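Local coordinates for protein malate dehydrogenase (Naegleria fowleri, PDB 6UM4) that probably catalyses the NAD(P)-dependent, reversible oxidation of malate to oxaloacetate, at residues P241-H253 and N350-G362. Sequence-based numbering, arbitrary orientation.
Sequences PPENITAMTRLDH and NSEWVSMAIPSRG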
loop_
_atom_site.group_PDB
_atom_site.type_symbol
_atom_site.label_atom_id
_atom_site.label_comp_id
_atom_site.label_asym_id
_atom_site.label_seq_id
_atom_site.Cartn_x
_atom_site.Cartn_y
_atom_site.Cartn_z
ATOM N N PRO A 241 -27.766 11.183 -7.116
ATOM C CA PRO A 241 -27.870 10.655 -8.468
ATOM C C PRO A 241 -27.357 9.232 -8.531
ATOM O O PRO A 241 -26.256 8.932 -8.033
ATOM C CB PRO A 241 -26.991 11.607 -9.290
ATOM C CG PRO A 241 -26.967 12.872 -8.485
ATOM C CD PRO A 241 -27.003 12.438 -7.066
ATOM N N PRO A 242 -28.152 8.314 -9.084
ATOM C CA PRO A 242 -27.754 6.899 -9.072
ATOM C C PRO A 242 -26.389 6.652 -9.675
ATOM O O PRO A 242 -25.695 5.737 -9.228
ATOM C CB PRO A 242 -28.880 6.225 -9.860
ATOM C CG PRO A 242 -30.120 7.136 -9.535
ATOM C CD PRO A 242 -29.533 8.518 -9.568
ATOM N N GLU A 243 -25.972 7.453 -10.660
ATOM C CA GLU A 243 -24.664 7.275 -11.282
ATOM C C GLU A 243 -23.506 7.599 -10.340
ATOM O O GLU A 243 -22.359 7.254 -10.647
ATOM C CB GLU A 243 -24.561 8.137 -12.540
ATOM C CG GLU A 243 -25.139 7.475 -13.773
ATOM C CD GLU A 243 -26.652 7.440 -13.768
ATOM O OE1 GLU A 243 -27.262 8.151 -12.931
ATOM O OE2 GLU A 243 -27.223 6.692 -14.602
ATOM N N ASN A 244 -23.765 8.309 -9.244
ATOM C CA ASN A 244 -22.716 8.611 -8.275
ATOM C C ASN A 244 -22.464 7.476 -7.282
ATOM O O ASN A 244 -21.626 7.635 -6.391
ATOM C CB ASN A 244 -23.062 9.908 -7.514
ATOM C CG ASN A 244 -22.920 11.139 -8.384
ATOM O OD1 ASN A 244 -22.382 11.065 -9.483
ATOM N ND2 ASN A 244 -23.413 12.262 -7.916
ATOM N N ILE A 245 -23.181 6.359 -7.392
ATOM C CA ILE A 245 -22.971 5.183 -6.554
ATOM C C ILE A 245 -22.672 4.007 -7.469
ATOM O O ILE A 245 -23.545 3.589 -8.238
ATOM C CB ILE A 245 -24.202 4.879 -5.685
ATOM C CG1 ILE A 245 -24.591 6.099 -4.846
ATOM C CG2 ILE A 245 -23.966 3.643 -4.828
ATOM C CD1 ILE A 245 -25.811 5.855 -3.971
ATOM N N THR A 246 -21.455 3.456 -7.381
ATOM C CA THR A 246 -21.102 2.315 -8.214
ATOM C C THR A 246 -20.583 1.169 -7.357
ATOM O O THR A 246 -20.233 1.335 -6.188
ATOM C CB THR A 246 -20.055 2.692 -9.264
ATOM O OG1 THR A 246 -18.877 3.169 -8.609
ATOM C CG2 THR A 246 -20.590 3.788 -10.169
ATOM N N ALA A 247 -20.514 -0.007 -7.968
ATOM C CA ALA A 247 -19.942 -1.179 -7.340
ATOM C C ALA A 247 -18.662 -1.558 -8.087
ATOM O O ALA A 247 -18.510 -1.249 -9.273
ATOM C CB ALA A 247 -20.956 -2.329 -7.336
ATOM N N MET A 248 -17.722 -2.205 -7.392
ATOM C CA MET A 248 -16.382 -2.405 -7.943
ATOM C C MET A 248 -16.243 -3.727 -8.695
ATOM O O MET A 248 -16.307 -4.805 -8.090
ATOM C CB MET A 248 -15.323 -2.360 -6.850
ATOM C CG MET A 248 -13.954 -2.235 -7.477
ATOM S SD MET A 248 -12.623 -2.032 -6.297
ATOM C CE MET A 248 -12.595 -3.706 -5.629
ATOM N N THR A 249 -15.995 -3.647 -10.001
ATOM C CA THR A 249 -15.543 -4.792 -10.792
ATOM C C THR A 249 -14.137 -4.572 -11.328
ATOM O O THR A 249 -13.666 -5.332 -12.190
ATOM C CB THR A 249 -16.499 -5.049 -11.950
ATOM O OG1 THR A 249 -16.683 -3.825 -12.668
ATOM C CG2 THR A 249 -17.834 -5.510 -11.405
ATOM N N ARG A 250 -13.472 -3.517 -10.850
ATOM C CA ARG A 250 -12.169 -3.150 -11.368
ATOM C C ARG A 250 -11.156 -4.244 -11.112
ATOM O O ARG A 250 -10.179 -4.361 -11.853
ATOM C CB ARG A 250 -11.713 -1.837 -10.720
ATOM C CG ARG A 250 -10.391 -1.276 -11.248
ATOM C CD ARG A 250 -10.392 -1.257 -12.774
ATOM N NE ARG A 250 -9.203 -0.604 -13.289
ATOM C CZ ARG A 250 -9.081 0.704 -13.480
ATOM N NH1 ARG A 250 -10.095 1.524 -13.204
ATOM N NH2 ARG A 250 -7.925 1.194 -13.934
ATOM N N LEU A 251 -11.355 -5.045 -10.057
ATOM C CA LEU A 251 -10.396 -6.105 -9.778
ATOM C C LEU A 251 -10.576 -7.258 -10.763
ATOM O O LEU A 251 -9.590 -7.820 -11.258
ATOM C CB LEU A 251 -10.514 -6.584 -8.331
ATOM C CG LEU A 251 -9.477 -7.666 -8.018
ATOM C CD1 LEU A 251 -8.056 -7.132 -8.194
ATOM C CD2 LEU A 251 -9.670 -8.350 -6.662
ATOM N N ASP A 252 -11.827 -7.626 -11.060
ATOM C CA ASP A 252 -12.074 -8.559 -12.153
ATOM C C ASP A 252 -11.423 -8.051 -13.434
ATOM O O ASP A 252 -10.723 -8.793 -14.143
ATOM C CB ASP A 252 -13.574 -8.775 -12.360
ATOM C CG ASP A 252 -14.318 -9.155 -11.075
ATOM O OD1 ASP A 252 -13.931 -10.110 -10.369
ATOM O OD2 ASP A 252 -15.365 -8.529 -10.802
ATOM N N HIS A 253 -11.651 -6.774 -13.736
ATOM C CA HIS A 253 -11.078 -6.146 -14.922
ATOM C C HIS A 253 -9.559 -6.291 -14.955
ATOM O O HIS A 253 -8.988 -6.790 -15.933
ATOM C CB HIS A 253 -11.497 -4.674 -14.945
ATOM C CG HIS A 253 -10.952 -3.904 -16.102
ATOM N ND1 HIS A 253 -11.718 -3.572 -17.196
ATOM C CD2 HIS A 253 -9.721 -3.388 -16.331
ATOM C CE1 HIS A 253 -10.984 -2.889 -18.057
ATOM N NE2 HIS A 253 -9.767 -2.759 -17.554
ATOM N N ASN A 350 -9.593 8.480 -17.254
ATOM C CA ASN A 350 -8.697 7.464 -17.800
ATOM C C ASN A 350 -9.100 7.264 -19.254
ATOM O O ASN A 350 -10.286 7.076 -19.541
ATOM C CB ASN A 350 -8.805 6.147 -17.016
ATOM C CG ASN A 350 -7.783 5.092 -17.450
ATOM O OD1 ASN A 350 -7.198 5.159 -18.535
ATOM N ND2 ASN A 350 -7.620 4.074 -16.616
ATOM N N SER A 351 -8.127 7.322 -20.164
ATOM C CA SER A 351 -8.440 7.246 -21.589
ATOM C C SER A 351 -8.813 5.840 -22.047
ATOM O O SER A 351 -9.378 5.692 -23.136
ATOM C CB SER A 351 -7.264 7.781 -22.407
ATOM O OG SER A 351 -6.060 7.125 -22.045
ATOM N N GLU A 352 -8.514 4.818 -21.259
ATOM C CA GLU A 352 -8.807 3.444 -21.634
ATOM C C GLU A 352 -10.174 3.037 -21.110
ATOM O O GLU A 352 -10.679 3.602 -20.140
ATOM C CB GLU A 352 -7.740 2.497 -21.088
ATOM C CG GLU A 352 -6.360 2.763 -21.665
ATOM C CD GLU A 352 -6.211 2.229 -23.078
ATOM O OE1 GLU A 352 -6.987 1.322 -23.466
ATOM O OE2 GLU A 352 -5.341 2.747 -23.811
ATOM N N TRP A 353 -10.768 2.038 -21.760
ATOM C CA TRP A 353 -11.957 1.420 -21.195
ATOM C C TRP A 353 -11.637 0.896 -19.804
ATOM O O TRP A 353 -10.624 0.218 -19.600
ATOM C CB TRP A 353 -12.438 0.239 -22.035
ATOM C CG TRP A 353 -12.888 0.520 -23.410
ATOM C CD1 TRP A 353 -12.756 1.681 -24.107
ATOM C CD2 TRP A 353 -13.511 -0.420 -24.296
ATOM N NE1 TRP A 353 -13.268 1.521 -25.381
ATOM C CE2 TRP A 353 -13.736 0.239 -25.515
ATOM C CE3 TRP A 353 -13.899 -1.759 -24.172
ATOM C CZ2 TRP A 353 -14.340 -0.391 -26.599
ATOM C CZ3 TRP A 353 -14.496 -2.383 -25.258
ATOM C CH2 TRP A 353 -14.705 -1.701 -26.451
ATOM N N VAL A 354 -12.517 1.174 -18.852
ATOM C CA VAL A 354 -12.459 0.494 -17.571
ATOM C C VAL A 354 -13.841 -0.080 -17.310
ATOM O O VAL A 354 -14.823 0.272 -17.973
ATOM C CB VAL A 354 -11.990 1.422 -16.419
ATOM C CG1 VAL A 354 -10.591 1.933 -16.707
ATOM C CG2 VAL A 354 -12.962 2.591 -16.215
ATOM N N SER A 355 -13.888 -1.042 -16.394
ATOM C CA SER A 355 -15.140 -1.648 -15.966
ATOM C C SER A 355 -15.574 -1.040 -14.641
ATOM O O SER A 355 -14.760 -0.875 -13.732
ATOM C CB SER A 355 -15.013 -3.166 -15.828
ATOM O OG SER A 355 -14.681 -3.788 -17.063
ATOM N N MET A 356 -16.856 -0.700 -14.561
ATOM C CA MET A 356 -17.553 -0.257 -13.364
ATOM C C MET A 356 -18.945 -0.869 -13.398
ATOM O O MET A 356 -19.543 -0.965 -14.472
ATOM C CB MET A 356 -17.677 1.278 -13.314
ATOM C CG MET A 356 -16.322 2.035 -13.265
ATOM S SD MET A 356 -16.523 3.829 -13.480
ATOM C CE MET A 356 -17.076 4.328 -11.843
ATOM N N ALA A 357 -19.450 -1.300 -12.236
ATOM C CA ALA A 357 -20.844 -1.725 -12.082
ATOM C C ALA A 357 -21.703 -0.498 -11.798
ATOM O O ALA A 357 -21.587 0.112 -10.728
ATOM C CB ALA A 357 -20.981 -2.750 -10.959
ATOM N N ILE A 358 -22.589 -0.159 -12.728
ATOM C CA ILE A 358 -23.265 1.138 -12.705
ATOM C C ILE A 358 -24.771 0.909 -12.809
ATOM O O ILE A 358 -25.218 -0.174 -13.227
ATOM C CB ILE A 358 -22.751 2.053 -13.842
ATOM C CG1 ILE A 358 -23.269 1.540 -15.194
ATOM C CG2 ILE A 358 -21.211 2.057 -13.881
ATOM C CD1 ILE A 358 -22.809 2.347 -16.387
ATOM N N PRO A 359 -25.590 1.893 -12.414
ATOM C CA PRO A 359 -27.040 1.741 -12.615
ATOM C C PRO A 359 -27.364 1.602 -14.092
ATOM O O PRO A 359 -26.938 2.410 -14.925
ATOM C CB PRO A 359 -27.635 3.032 -12.026
ATOM C CG PRO A 359 -26.501 4.011 -12.028
ATOM C CD PRO A 359 -25.268 3.164 -11.744
ATOM N N SER A 360 -28.133 0.576 -14.413
ATOM C CA SER A 360 -28.554 0.384 -15.792
ATOM C C SER A 360 -29.624 1.405 -16.172
ATOM O O SER A 360 -30.682 1.490 -15.533
ATOM C CB SER A 360 -29.079 -1.031 -15.985
ATOM O OG SER A 360 -29.660 -1.161 -17.261
ATOM N N ARG A 361 -29.336 2.197 -17.203
ATOM C CA ARG A 361 -30.340 2.967 -17.920
ATOM C C ARG A 361 -30.737 2.288 -19.231
ATOM O O ARG A 361 -31.132 2.958 -20.190
ATOM C CB ARG A 361 -29.835 4.387 -18.179
ATOM C CG ARG A 361 -29.354 5.151 -16.928
ATOM C CD ARG A 361 -30.518 5.488 -15.983
ATOM N NE ARG A 361 -30.112 6.334 -14.852
ATOM C CZ ARG A 361 -30.948 6.863 -13.958
ATOM N NH1 ARG A 361 -32.258 6.792 -14.140
ATOM N NH2 ARG A 361 -30.476 7.603 -12.962
ATOM N N GLY A 362 -30.621 0.964 -19.300
ATOM C CA GLY A 362 -30.966 0.232 -20.505
ATOM C C GLY A 362 -29.894 0.154 -21.564
ATOM O O GLY A 362 -30.191 -0.277 -22.677
HETATM O O HOH W 1 -26.026 4.544 -16.221
HETATM O O HOH W 2 -15.095 -1.445 -10.823
HETATM O O HOH W 3 -12.840 1.112 -12.648
HETATM O O HOH W 4 -8.133 -0.807 -18.742
#
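A247 and A357 meet as a single antiparallel hydrogen-bonded pair where strands 245-247 and 353-359 come within 4.9 Å, their directions 129° apart; A247 N reaches A357 O at 3.0 Å, and A357 N returns the bond to A247 O. The two methyl groups touch beside this bridge. Beyond it the chains diverge, and a water joins them, accepting from R250 NH1 and donating to S355 O. The R250 guanidinium lies with one face against V354 CG1, 3.4 Å above its plane, and is held by salt bridges to D345 and D254. H253, its ring carried away from the backbone N (chi1 179°), presents ND1 edge-on to S355 OG at 3.0 Å; the serine oxygen is also bonded to I276 N. In-plane at the ring's other nitrogen, NE2, a water bridges to W353 O. At the opposite end R361 grips E243 side-on, NE to OE2 at 2.9 Å and NH2 to OE1 at 3.3 Å, both oxygens using syn lone pairs in nearly coplanar groups, while P359 CG packs against P242. Strand 245-247 is an edge strand of the six-stranded parallel sheet, so the bridge joins the edge of the Rossmann-type nucleotide-binding domain to the antiparallel strands of the C-terminal domain, the two domains whose pairing defines the lactate/malate dehydrogenase fold.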